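Local coordinates for protein KLLA0F20702p (Kluyveromyces lactis, PDB 5Y5A) that is the Est1 telomerase subunit, here its large helical N-terminal part, which binds Cdc13 and so probably recruits telomerase to telomeres, at residues S532-Q535 with V536-S540; D510-P513 with D514-G518; Y145-T148 with A149-S153; S43-M46 with Q47-Q51. One frame throughout, in Å; residues are numbered along the deposited sequence.

Interaction 1 (S532-Q535 with V536-S540)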
loop_
_atom_site.group_PDB
_atom_site.type_symbol
_atom_site.label_atom_id
_atom_site.label_comp_id
_atom_site.label_asym_id
_atom_site.label_seq_id
_atom_site.Cartn_x
_atom_site.Cartn_y
_atom_site.Cartn_z
ATOM N N SER A 532 -7.277 16.621 17.962
ATOM C CA SER A 532 -5.920 16.723 17.445
ATOM C C SER A 532 -5.872 16.874 15.916
ATOM O O SER A 532 -5.077 17.667 15.406
ATOM C CB SER A 532 -5.103 15.505 17.869
ATOM O OG SER A 532 -3.858 15.482 17.185
ATOM N N ARG A 533 -6.705 16.122 15.186
ATOM C CA ARG A 533 -6.771 16.270 13.724
ATOM C C ARG A 533 -7.324 17.637 13.317
ATOM O O ARG A 533 -6.903 18.210 12.311
ATOM C CB ARG A 533 -7.625 15.166 13.087
ATOM C CG ARG A 533 -6.999 13.781 13.134
ATOM C CD ARG A 533 -7.808 12.780 12.317
ATOM N NE ARG A 533 -7.188 11.460 12.318
ATOM C CZ ARG A 533 -7.507 10.479 13.155
ATOM N NH1 ARG A 533 -8.454 10.651 14.076
ATOM N NH2 ARG A 533 -6.874 9.319 13.069
ATOM N N VAL A 534 -8.280 18.143 14.094
ATOM C CA VAL A 534 -8.859 19.452 13.829
ATOM C C VAL A 534 -7.771 20.522 13.894
ATOM O O VAL A 534 -7.650 21.357 12.994
ATOM C CB VAL A 534 -9.991 19.780 14.826
ATOM C CG1 VAL A 534 -10.349 21.266 14.781
ATOM C CG2 VAL A 534 -11.216 18.917 14.530
ATOM N N GLN A 535 -6.960 20.471 14.944
ATOM C CA GLN A 535 -5.884 21.441 15.121
ATOM C C GLN A 535 -4.880 21.403 13.969
ATOM O O GLN A 535 -4.542 22.434 13.402
ATOM C CB GLN A 535 -5.172 21.194 16.448
ATOM C CG GLN A 535 -6.120 21.189 17.630
ATOM C CD GLN A 535 -5.395 21.100 18.949
ATOM O OE1 GLN A 535 -5.268 20.021 19.532
ATOM N NE2 GLN A 535 -4.915 22.239 19.435
ATOM N N VAL A 536 -4.420 20.210 13.609
ATOM C CA VAL A 536 -3.407 20.103 12.572
ATOM C C VAL A 536 -3.981 20.521 11.220
ATOM O O VAL A 536 -3.254 21.013 10.358
ATOM C CB VAL A 536 -2.817 18.665 12.491
ATOM C CG1 VAL A 536 -3.888 17.636 12.102
ATOM C CG2 VAL A 536 -1.645 18.619 11.522
ATOM N N LEU A 537 -5.287 20.347 11.036
ATOM C CA LEU A 537 -5.904 20.713 9.766
ATOM C C LEU A 537 -6.055 22.220 9.671
ATOM O O LEU A 537 -5.820 22.795 8.610
ATOM C CB LEU A 537 -7.256 20.033 9.593
ATOM C CG LEU A 537 -7.170 18.621 9.023
ATOM C CD1 LEU A 537 -8.537 17.964 8.998
ATOM C CD2 LEU A 537 -6.566 18.667 7.623
ATOM N N VAL A 538 -6.442 22.858 10.777
ATOM C CA VAL A 538 -6.557 24.309 10.807
ATOM C C VAL A 538 -5.180 24.925 10.531
ATOM O O VAL A 538 -5.056 25.884 9.774
ATOM C CB VAL A 538 -7.122 24.817 12.161
ATOM C CG1 VAL A 538 -6.945 26.317 12.298
ATOM C CG2 VAL A 538 -8.595 24.457 12.300
ATOM N N TYR A 539 -4.141 24.339 11.118
ATOM C CA TYR A 539 -2.779 24.825 10.923
ATOM C C TYR A 539 -2.293 24.663 9.479
ATOM O O TYR A 539 -1.733 25.586 8.888
ATOM C CB TYR A 539 -1.821 24.098 11.868
ATOM C CG TYR A 539 -0.373 24.474 11.667
ATOM C CD1 TYR A 539 0.132 25.657 12.181
ATOM C CD2 TYR A 539 0.490 23.642 10.964
ATOM C CE1 TYR A 539 1.455 26.008 12.001
ATOM C CE2 TYR A 539 1.816 23.986 10.779
ATOM C CZ TYR A 539 2.292 25.171 11.300
ATOM O OH TYR A 539 3.612 25.523 11.124
ATOM N N SER A 540 -2.498 23.485 8.910
ATOM C CA SER A 540 -2.052 23.240 7.547
ATOM C C SER A 540 -2.862 24.076 6.568
ATOM O O SER A 540 -2.314 24.659 5.636
ATOM C CB SER A 540 -2.161 21.753 7.204
ATOM O OG SER A 540 -1.246 21.002 7.985
#

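Interaction 2 (D510-P513 with D514-G518)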
loop_
_atom_site.group_PDB
_atom_site.type_symbol
_atom_site.label_atom_id
_atom_site.label_comp_id
_atom_site.label_asym_id
_atom_site.label_seq_id
_atom_site.Cartn_x
_atom_site.Cartn_y
_atom_site.Cartn_z
ATOM N N ASP A 510 10.256 7.380 24.677
ATOM C CA ASP A 510 10.388 5.944 24.896
ATOM C C ASP A 510 9.409 5.142 24.045
ATOM O O ASP A 510 8.421 5.689 23.551
ATOM C CB ASP A 510 10.162 5.628 26.372
ATOM C CG ASP A 510 8.849 6.192 26.883
ATOM O OD1 ASP A 510 8.817 7.384 27.259
ATOM O OD2 ASP A 510 7.844 5.451 26.894
ATOM N N ASN A 511 9.685 3.847 23.897
ATOM C CA ASN A 511 8.810 2.926 23.175
ATOM C C ASN A 511 8.479 3.430 21.782
ATOM O O ASN A 511 7.341 3.313 21.328
ATOM C CB ASN A 511 7.513 2.691 23.955
ATOM C CG ASN A 511 7.755 2.080 25.319
ATOM O OD1 ASN A 511 8.479 1.094 25.447
ATOM N ND2 ASN A 511 7.156 2.668 26.352
ATOM N N LEU A 512 9.477 3.998 21.113
ATOM C CA LEU A 512 9.272 4.629 19.814
ATOM C C LEU A 512 8.666 3.693 18.758
ATOM O O LEU A 512 7.752 4.112 18.046
ATOM C CB LEU A 512 10.591 5.221 19.300
ATOM C CG LEU A 512 10.498 6.116 18.061
ATOM C CD1 LEU A 512 9.388 7.137 18.232
ATOM C CD2 LEU A 512 11.829 6.818 17.803
ATOM N N PRO A 513 9.160 2.438 18.645
ATOM C CA PRO A 513 8.530 1.543 17.665
ATOM C C PRO A 513 7.035 1.367 17.883
ATOM O O PRO A 513 6.277 1.391 16.919
ATOM C CB PRO A 513 9.263 0.218 17.882
ATOM C CG PRO A 513 10.610 0.631 18.371
ATOM C CD PRO A 513 10.343 1.804 19.263
ATOM N N ASP A 514 6.616 1.204 19.132
ATOM C CA ASP A 514 5.195 1.072 19.429
ATOM C C ASP A 514 4.447 2.370 19.122
ATOM O O ASP A 514 3.318 2.331 18.629
ATOM C CB ASP A 514 4.981 0.655 20.887
ATOM C CG ASP A 514 5.127 -0.848 21.090
ATOM O OD1 ASP A 514 5.143 -1.591 20.086
ATOM O OD2 ASP A 514 5.213 -1.290 22.254
ATOM N N ARG A 515 5.078 3.512 19.399
ATOM C CA ARG A 515 4.468 4.816 19.118
ATOM C C ARG A 515 4.143 4.976 17.654
ATOM O O ARG A 515 3.119 5.562 17.294
ATOM C CB ARG A 515 5.384 5.969 19.530
ATOM C CG ARG A 515 5.651 6.051 20.991
ATOM C CD ARG A 515 6.335 7.354 21.338
ATOM N NE ARG A 515 6.533 7.439 22.773
ATOM C CZ ARG A 515 5.574 7.763 23.628
ATOM N NH1 ARG A 515 4.355 8.037 23.180
ATOM N NH2 ARG A 515 5.836 7.820 24.928
ATOM N N LEU A 516 5.037 4.465 16.814
ATOM C CA LEU A 516 4.912 4.629 15.372
ATOM C C LEU A 516 3.994 3.566 14.760
ATOM O O LEU A 516 3.834 3.509 13.548
ATOM C CB LEU A 516 6.295 4.598 14.711
ATOM C CG LEU A 516 7.275 5.689 15.183
ATOM C CD1 LEU A 516 8.596 5.643 14.420
ATOM C CD2 LEU A 516 6.651 7.071 15.077
ATOM N N VAL A 517 3.397 2.725 15.601
ATOM C CA VAL A 517 2.322 1.840 15.147
ATOM C C VAL A 517 1.082 2.016 16.016
ATOM O O VAL A 517 0.300 1.088 16.185
ATOM C CB VAL A 517 2.732 0.344 15.150
ATOM C CG1 VAL A 517 3.733 0.056 14.034
ATOM C CG2 VAL A 517 3.269 -0.082 16.516
ATOM N N GLY A 518 0.922 3.214 16.571
ATOM C CA GLY A 518 -0.281 3.587 17.295
ATOM C C GLY A 518 -0.395 3.105 18.730
ATOM O O GLY A 518 -1.414 3.340 19.377
#

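Interaction 3 (Y145-T148 with A149-S153)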
loop_
_atom_site.group_PDB
_atom_site.type_symbol
_atom_site.label_atom_id
_atom_site.label_comp_id
_atom_site.label_asym_id
_atom_site.label_seq_id
_atom_site.Cartn_x
_atom_site.Cartn_y
_atom_site.Cartn_z
ATOM N N TYR A 145 18.173 -12.367 19.796
ATOM C CA TYR A 145 18.233 -10.916 19.910
ATOM C C TYR A 145 16.895 -10.279 20.283
ATOM O O TYR A 145 15.829 -10.758 19.885
ATOM C CB TYR A 145 18.754 -10.323 18.597
ATOM C CG TYR A 145 20.015 -10.999 18.088
ATOM C CD1 TYR A 145 21.234 -10.812 18.728
ATOM C CD2 TYR A 145 19.985 -11.828 16.968
ATOM C CE1 TYR A 145 22.386 -11.427 18.270
ATOM C CE2 TYR A 145 21.135 -12.446 16.503
ATOM C CZ TYR A 145 22.331 -12.241 17.158
ATOM O OH TYR A 145 23.478 -12.849 16.706
ATOM N N ASN A 146 16.966 -9.201 21.060
ATOM C CA ASN A 146 15.789 -8.412 21.416
ATOM C C ASN A 146 15.567 -7.312 20.381
ATOM O O ASN A 146 16.428 -6.458 20.172
ATOM C CB ASN A 146 15.946 -7.816 22.819
ATOM C CG ASN A 146 14.634 -7.314 23.397
ATOM O OD1 ASN A 146 13.732 -6.906 22.665
ATOM N ND2 ASN A 146 14.524 -7.341 24.719
ATOM N N LEU A 147 14.411 -7.332 19.729
ATOM C CA LEU A 147 14.169 -6.414 18.625
ATOM C C LEU A 147 13.280 -5.239 19.014
ATOM O O LEU A 147 12.787 -4.519 18.146
ATOM C CB LEU A 147 13.539 -7.165 17.449
ATOM C CG LEU A 147 14.269 -8.420 16.973
ATOM C CD1 LEU A 147 13.623 -8.961 15.712
ATOM C CD2 LEU A 147 15.733 -8.114 16.737
ATOM N N THR A 148 13.081 -5.037 20.312
ATOM C CA THR A 148 12.101 -4.058 20.783
ATOM C C THR A 148 12.493 -2.608 20.500
ATOM O O THR A 148 11.660 -1.708 20.603
ATOM C CB THR A 148 11.844 -4.206 22.294
ATOM O OG1 THR A 148 13.087 -4.416 22.974
ATOM C CG2 THR A 148 10.924 -5.384 22.561
ATOM N N ALA A 149 13.751 -2.379 20.143
ATOM C CA ALA A 149 14.193 -1.031 19.805
ATOM C C ALA A 149 13.854 -0.684 18.360
ATOM O O ALA A 149 13.950 0.474 17.952
ATOM C CB ALA A 149 15.685 -0.884 20.047
ATOM N N LEU A 150 13.445 -1.687 17.589
ATOM C CA LEU A 150 13.225 -1.506 16.158
ATOM C C LEU A 150 11.850 -1.990 15.716
ATOM O O LEU A 150 11.314 -1.539 14.707
ATOM C CB LEU A 150 14.302 -2.246 15.360
ATOM C CG LEU A 150 15.766 -1.989 15.727
ATOM C CD1 LEU A 150 16.260 -2.975 16.780
ATOM C CD2 LEU A 150 16.633 -2.040 14.483
ATOM N N ILE A 151 11.288 -2.907 16.490
ATOM C CA ILE A 151 10.084 -3.635 16.113
ATOM C C ILE A 151 9.008 -3.431 17.182
ATOM O O ILE A 151 9.334 -3.290 18.359
ATOM C CB ILE A 151 10.424 -5.142 15.928
ATOM C CG1 ILE A 151 11.344 -5.323 14.726
ATOM C CG2 ILE A 151 9.202 -5.989 15.739
ATOM C CD1 ILE A 151 10.888 -4.570 13.510
ATOM N N PRO A 152 7.726 -3.371 16.776
ATOM C CA PRO A 152 6.649 -3.345 17.775
ATOM C C PRO A 152 6.726 -4.551 18.708
ATOM O O PRO A 152 6.999 -5.660 18.254
ATOM C CB PRO A 152 5.376 -3.386 16.927
ATOM C CG PRO A 152 5.781 -2.806 15.607
ATOM C CD PRO A 152 7.214 -3.226 15.401
ATOM N N SER A 153 6.494 -4.327 19.997
ATOM C CA SER A 153 6.686 -5.354 21.017
ATOM C C SER A 153 5.797 -6.582 20.832
ATOM O O SER A 153 6.196 -7.702 21.144
ATOM C CB SER A 153 6.440 -4.750 22.396
ATOM O OG SER A 153 5.220 -4.032 22.409
#

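Interaction 4 (S43-M46 with Q47-Q51)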
loop_
_atom_site.group_PDB
_atom_site.type_symbol
_atom_site.label_atom_id
_atom_site.label_comp_id
_atom_site.label_asym_id
_atom_site.label_seq_id
_atom_site.Cartn_x
_atom_site.Cartn_y
_atom_site.Cartn_z
ATOM N N SER A 43 19.562 -27.848 4.328
ATOM C CA SER A 43 20.545 -28.047 5.385
ATOM C C SER A 43 21.745 -27.122 5.215
ATOM O O SER A 43 22.291 -26.619 6.194
ATOM C CB SER A 43 21.011 -29.503 5.417
ATOM O OG SER A 43 22.118 -29.653 6.287
ATOM N N LYS A 44 22.153 -26.904 3.969
ATOM C CA LYS A 44 23.276 -26.021 3.682
ATOM C C LYS A 44 22.897 -24.570 3.916
ATOM O O LYS A 44 23.681 -23.792 4.453
ATOM C CB LYS A 44 23.757 -26.201 2.244
ATOM C CG LYS A 44 24.451 -27.516 1.979
ATOM C CD LYS A 44 25.071 -27.538 0.593
ATOM C CE LYS A 44 25.875 -28.808 0.375
ATOM N NZ LYS A 44 26.544 -28.814 -0.953
ATOM N N ILE A 45 21.684 -24.216 3.505
ATOM C CA ILE A 45 21.209 -22.848 3.618
ATOM C C ILE A 45 21.049 -22.457 5.084
ATOM O O ILE A 45 21.495 -21.383 5.499
ATOM C CB ILE A 45 19.879 -22.660 2.870
ATOM C CG1 ILE A 45 20.090 -22.853 1.366
ATOM C CG2 ILE A 45 19.280 -21.287 3.158
ATOM C CD1 ILE A 45 18.828 -22.662 0.545
ATOM N N MET A 46 20.426 -23.342 5.863
ATOM C CA MET A 46 20.250 -23.126 7.297
ATOM C C MET A 46 21.597 -22.870 7.950
ATOM O O MET A 46 21.706 -22.109 8.910
ATOM C CB MET A 46 19.558 -24.327 7.952
ATOM C CG MET A 46 18.040 -24.349 7.778
ATOM S SD MET A 46 17.248 -25.878 8.341
ATOM C CE MET A 46 15.529 -25.559 7.934
ATOM N N GLN A 47 22.627 -23.503 7.404
ATOM C CA GLN A 47 23.983 -23.341 7.904
ATOM C C GLN A 47 24.597 -22.002 7.509
ATOM O O GLN A 47 25.359 -21.419 8.277
ATOM C CB GLN A 47 24.855 -24.474 7.397
ATOM C CG GLN A 47 26.230 -24.495 7.989
ATOM C CD GLN A 47 26.892 -25.805 7.719
ATOM O OE1 GLN A 47 26.242 -26.739 7.265
ATOM N NE2 GLN A 47 28.185 -25.891 7.989
ATOM N N MET A 48 24.282 -21.524 6.307
ATOM C CA MET A 48 24.723 -20.200 5.891
ATOM C C MET A 48 24.109 -19.161 6.806
ATOM O O MET A 48 24.784 -18.229 7.251
ATOM C CB MET A 48 24.332 -19.918 4.444
ATOM C CG MET A 48 24.958 -20.863 3.438
ATOM S SD MET A 48 24.250 -20.586 1.808
ATOM C CE MET A 48 25.000 -21.911 0.872
ATOM N N LEU A 49 22.824 -19.348 7.090
ATOM C CA LEU A 49 22.051 -18.416 7.903
ATOM C C LEU A 49 22.527 -18.398 9.350
ATOM O O LEU A 49 22.477 -17.363 10.009
ATOM C CB LEU A 49 20.565 -18.766 7.834
ATOM C CG LEU A 49 19.891 -18.442 6.499
ATOM C CD1 LEU A 49 18.517 -19.095 6.395
ATOM C CD2 LEU A 49 19.782 -16.931 6.317
ATOM N N LEU A 50 22.988 -19.544 9.839
ATOM C CA LEU A 50 23.571 -19.623 11.169
ATOM C C LEU A 50 24.851 -18.806 11.228
ATOM O O LEU A 50 25.009 -17.957 12.107
ATOM C CB LEU A 50 23.861 -21.070 11.557
ATOM C CG LEU A 50 22.739 -21.877 12.206
ATOM C CD1 LEU A 50 23.234 -23.276 12.517
ATOM C CD2 LEU A 50 22.252 -21.192 13.470
ATOM N N GLN A 51 25.758 -19.066 10.288
ATOM C CA GLN A 51 27.009 -18.318 10.178
ATOM C C GLN A 51 26.745 -16.826 10.018
ATOM O O GLN A 51 27.572 -16.000 10.394
ATOM C CB GLN A 51 27.843 -18.831 9.002
ATOM C CG GLN A 51 28.555 -20.159 9.268
ATOM C CD GLN A 51 28.859 -20.944 7.996
ATOM O OE1 GLN A 51 28.157 -20.818 6.992
ATOM N NE2 GLN A 51 29.905 -21.761 8.039
#

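Interaction 1 (S532-Q535 with V536-S540)
Val536 and Val538 meet the preceding turn through different branches because their first torsions differ. In Val536, chi1 of 63° sets CG1 between the backbone N and the carbonyl carbon, which brings that methyl 3.1 Å from Arg533 O, with Ser532 O also close by. In Val538, CG1 is anti to the backbone N (chi1 167°) and CG2 lies beside it. CG2 then sits 3.3 Å from Val534 O and reaches Val534 CG1 at 4.4 Å, a loose methyl-to-methyl contact one turn apart. Leu537 lays its CB and CG against Arg533 O. All of this is packing within one continuous alpha-helix, 526-546, and the i to i+4 bonds run unbroken from Ser532 to Ser540: Val538 N to Val534 O is 2.9 Å at 162°, and Tyr539 N to Gln535 O is 3.0 Å. Ser540 adds a side-chain bond to the pattern. Its OG gives a hydrogen bond of 3.1 Å to Val536 O, which also accepts from Ser540 N, the two donors arriving from opposite faces of the carbonyl plane. The hydroxyl is thus satisfied inside the helix although the residue is buried. Leu537 and Val538 face helix 447-462 at Leu460, while Leu537 also packs on Leu423 and Ala426 of helix 421-433. At the start of the segment, Arg533 forms salt bridges with Glu483 and Glu484, and Ser532 OG is hydrogen-bonded to Tyr482.

Interaction 2 (D510-P513 with D514-G518)
Asn511 O receives Arg515 N at 3.0 Å and Leu512 O receives Leu516 N, the backbone bonds of one short helical turn, 512-515, which closes at Gly518 in a Schellman motif. The Arg515 chain, extended from CG to NE, runs alongside the turn and places NE 2.7 Å from Asp510 O; the bond is bent, at 136°, and the oxygen sits 29° out of the guanidinium plane. The Asp510 carboxylate approaches the same group at its NH2 end, OD2 lying 3.7 Å from NH2 in a long salt bridge, with the two planes turned 72° apart. Arg515 NH1 bonds Asp479 O. With an alanine in place of Arg515, Asp510 O and Asp479 O would probably each lose a donor and the Asp510 carboxylate its nearby positive charge. Next to the arginine chain, Leu512 CD1 rests on Leu516 CG at 4.0 Å, the two side chains crossing at a slant. Leu516 also packs on Phe481 and on an aromatic side chain of the bound peptide. Asp514 is hydrogen-bonded to Ser153 in the loop between helices 113-144 and 155-158; together with the bond to Asp479, this joins that loop through the turn to the chain preceding helix 483-487.

Interaction 3 (Y145-T148 with A149-S153)
Leu147 O takes two backbone donors from the second half of this irregular loop, Ile151 N and Leu150 N, and so ties the two halves together. Ile151 N approaches it nearly head-on at 2.8 Å, although its own N-H is bent to 137°. Leu150 N comes from above the carbonyl plane at 3.0 Å with a straighter N-H. Beside these bonds Ile151 CG1 meets Leu147 CB at 4.0 Å, and Ile151 CB lies against Leu147 O.

A second shared acceptor, this time on a side chain, shapes the first half of the loop. Asn146 OD1 accepts from Thr148 N at 3.1 Å, the bond that defines an Asx turn, and from Thr148 OG1 at 2.6 Å. Both donors come from the same face of the amide plane; the hydroxyl stands well above it, 53° out, while the N-H is tilted less. The threonine can do this because chi1 of 42° tucks OG1 between its own backbone N and carbonyl carbon, on the side where Asn146 waits.

Leu147 packs back on Ile141 and Phe142 of helix 113-144, whereas Leu150 and Ile151 reach Val185 of helix 179-206. Leu150 also touches an apolar side chain of the bound peptide. With a side-chain amide and a main-chain carbonyl supplying the acceptors, the loop is likely to hold a defined compact shape after the helix ends, and so to fix where Leu150 stands at the peptide.

Interaction 4 (S43-M46 with Q47-Q51)
Ile45 and Leu49 lie side by side and point the same way, one turn apart, with Ile45 CG2 against Leu49 CD1 at 4.0 Å. The backbone beneath them is bonded as well: Leu49 N reaches Ile45 O at 2.9 Å, with the N-H at 161° and the donor nearly in line with the carbonyl. The neighbouring acceptors are served in the same i to i+4 fashion but less straight. Lys44 O takes Met48 N at 3.0 Å, and Met46 O takes Leu50 N at 3.0 Å with the donor tilted 32° from the carbonyl plane. The start of the segment is held more loosely. Gln47 N has Ser43 O at 3.4 Å and Lys44 O at 3.1 Å, both weak bonds, so this one N-H is divided between two carbonyls and Lys44 O serves two donors. Further on, Gln47 O is satisfied by Gln51 N, and Met48 O receives the hydroxyl of Ser52.

Side chains lean on the same carbonyls. Met48, its CG set beside the backbone N by a chi1 of -62°, rests that carbon 3.4 Å from Lys44 O before the extended chain runs on; Gln47 CB touches Lys44 O too, and Leu50 CG sits near Met46 O.

Three helices receive the apolar residues: Ile45 and Met48 meet Phe12 of helix 7-21, Met48 and Leu49 meet Ile81 of helix 78-105, and Met46, Leu49 and Leu50 face helix 113-144. Lys44 and Gln47 are exposed. This is an amphipathic alpha-helix packed into an all-helical bundle, consistent with the TPR-like N-terminal region of Est1 proteins.

Overall arrangement
Along the chain the order is interaction 4, interaction 3, interaction 2, interaction 1. Interaction 4, on helix 33-53, lies about 33 Å from the chain's centre; interaction 1, on helix 526-546, is across that centre from it, about 52 Å away between the centres of the two contacts. Interactions 2 and 3 are the pair that meet, their centres about 11 Å apart: they pack together, with Pro513 CG against the carbonyl oxygens of Thr148 and Ala149. Residues far apart in sequence thus join a loop and a short helical turn, each offering one leucine to the bound peptide, which is probably the Cdc13 segment.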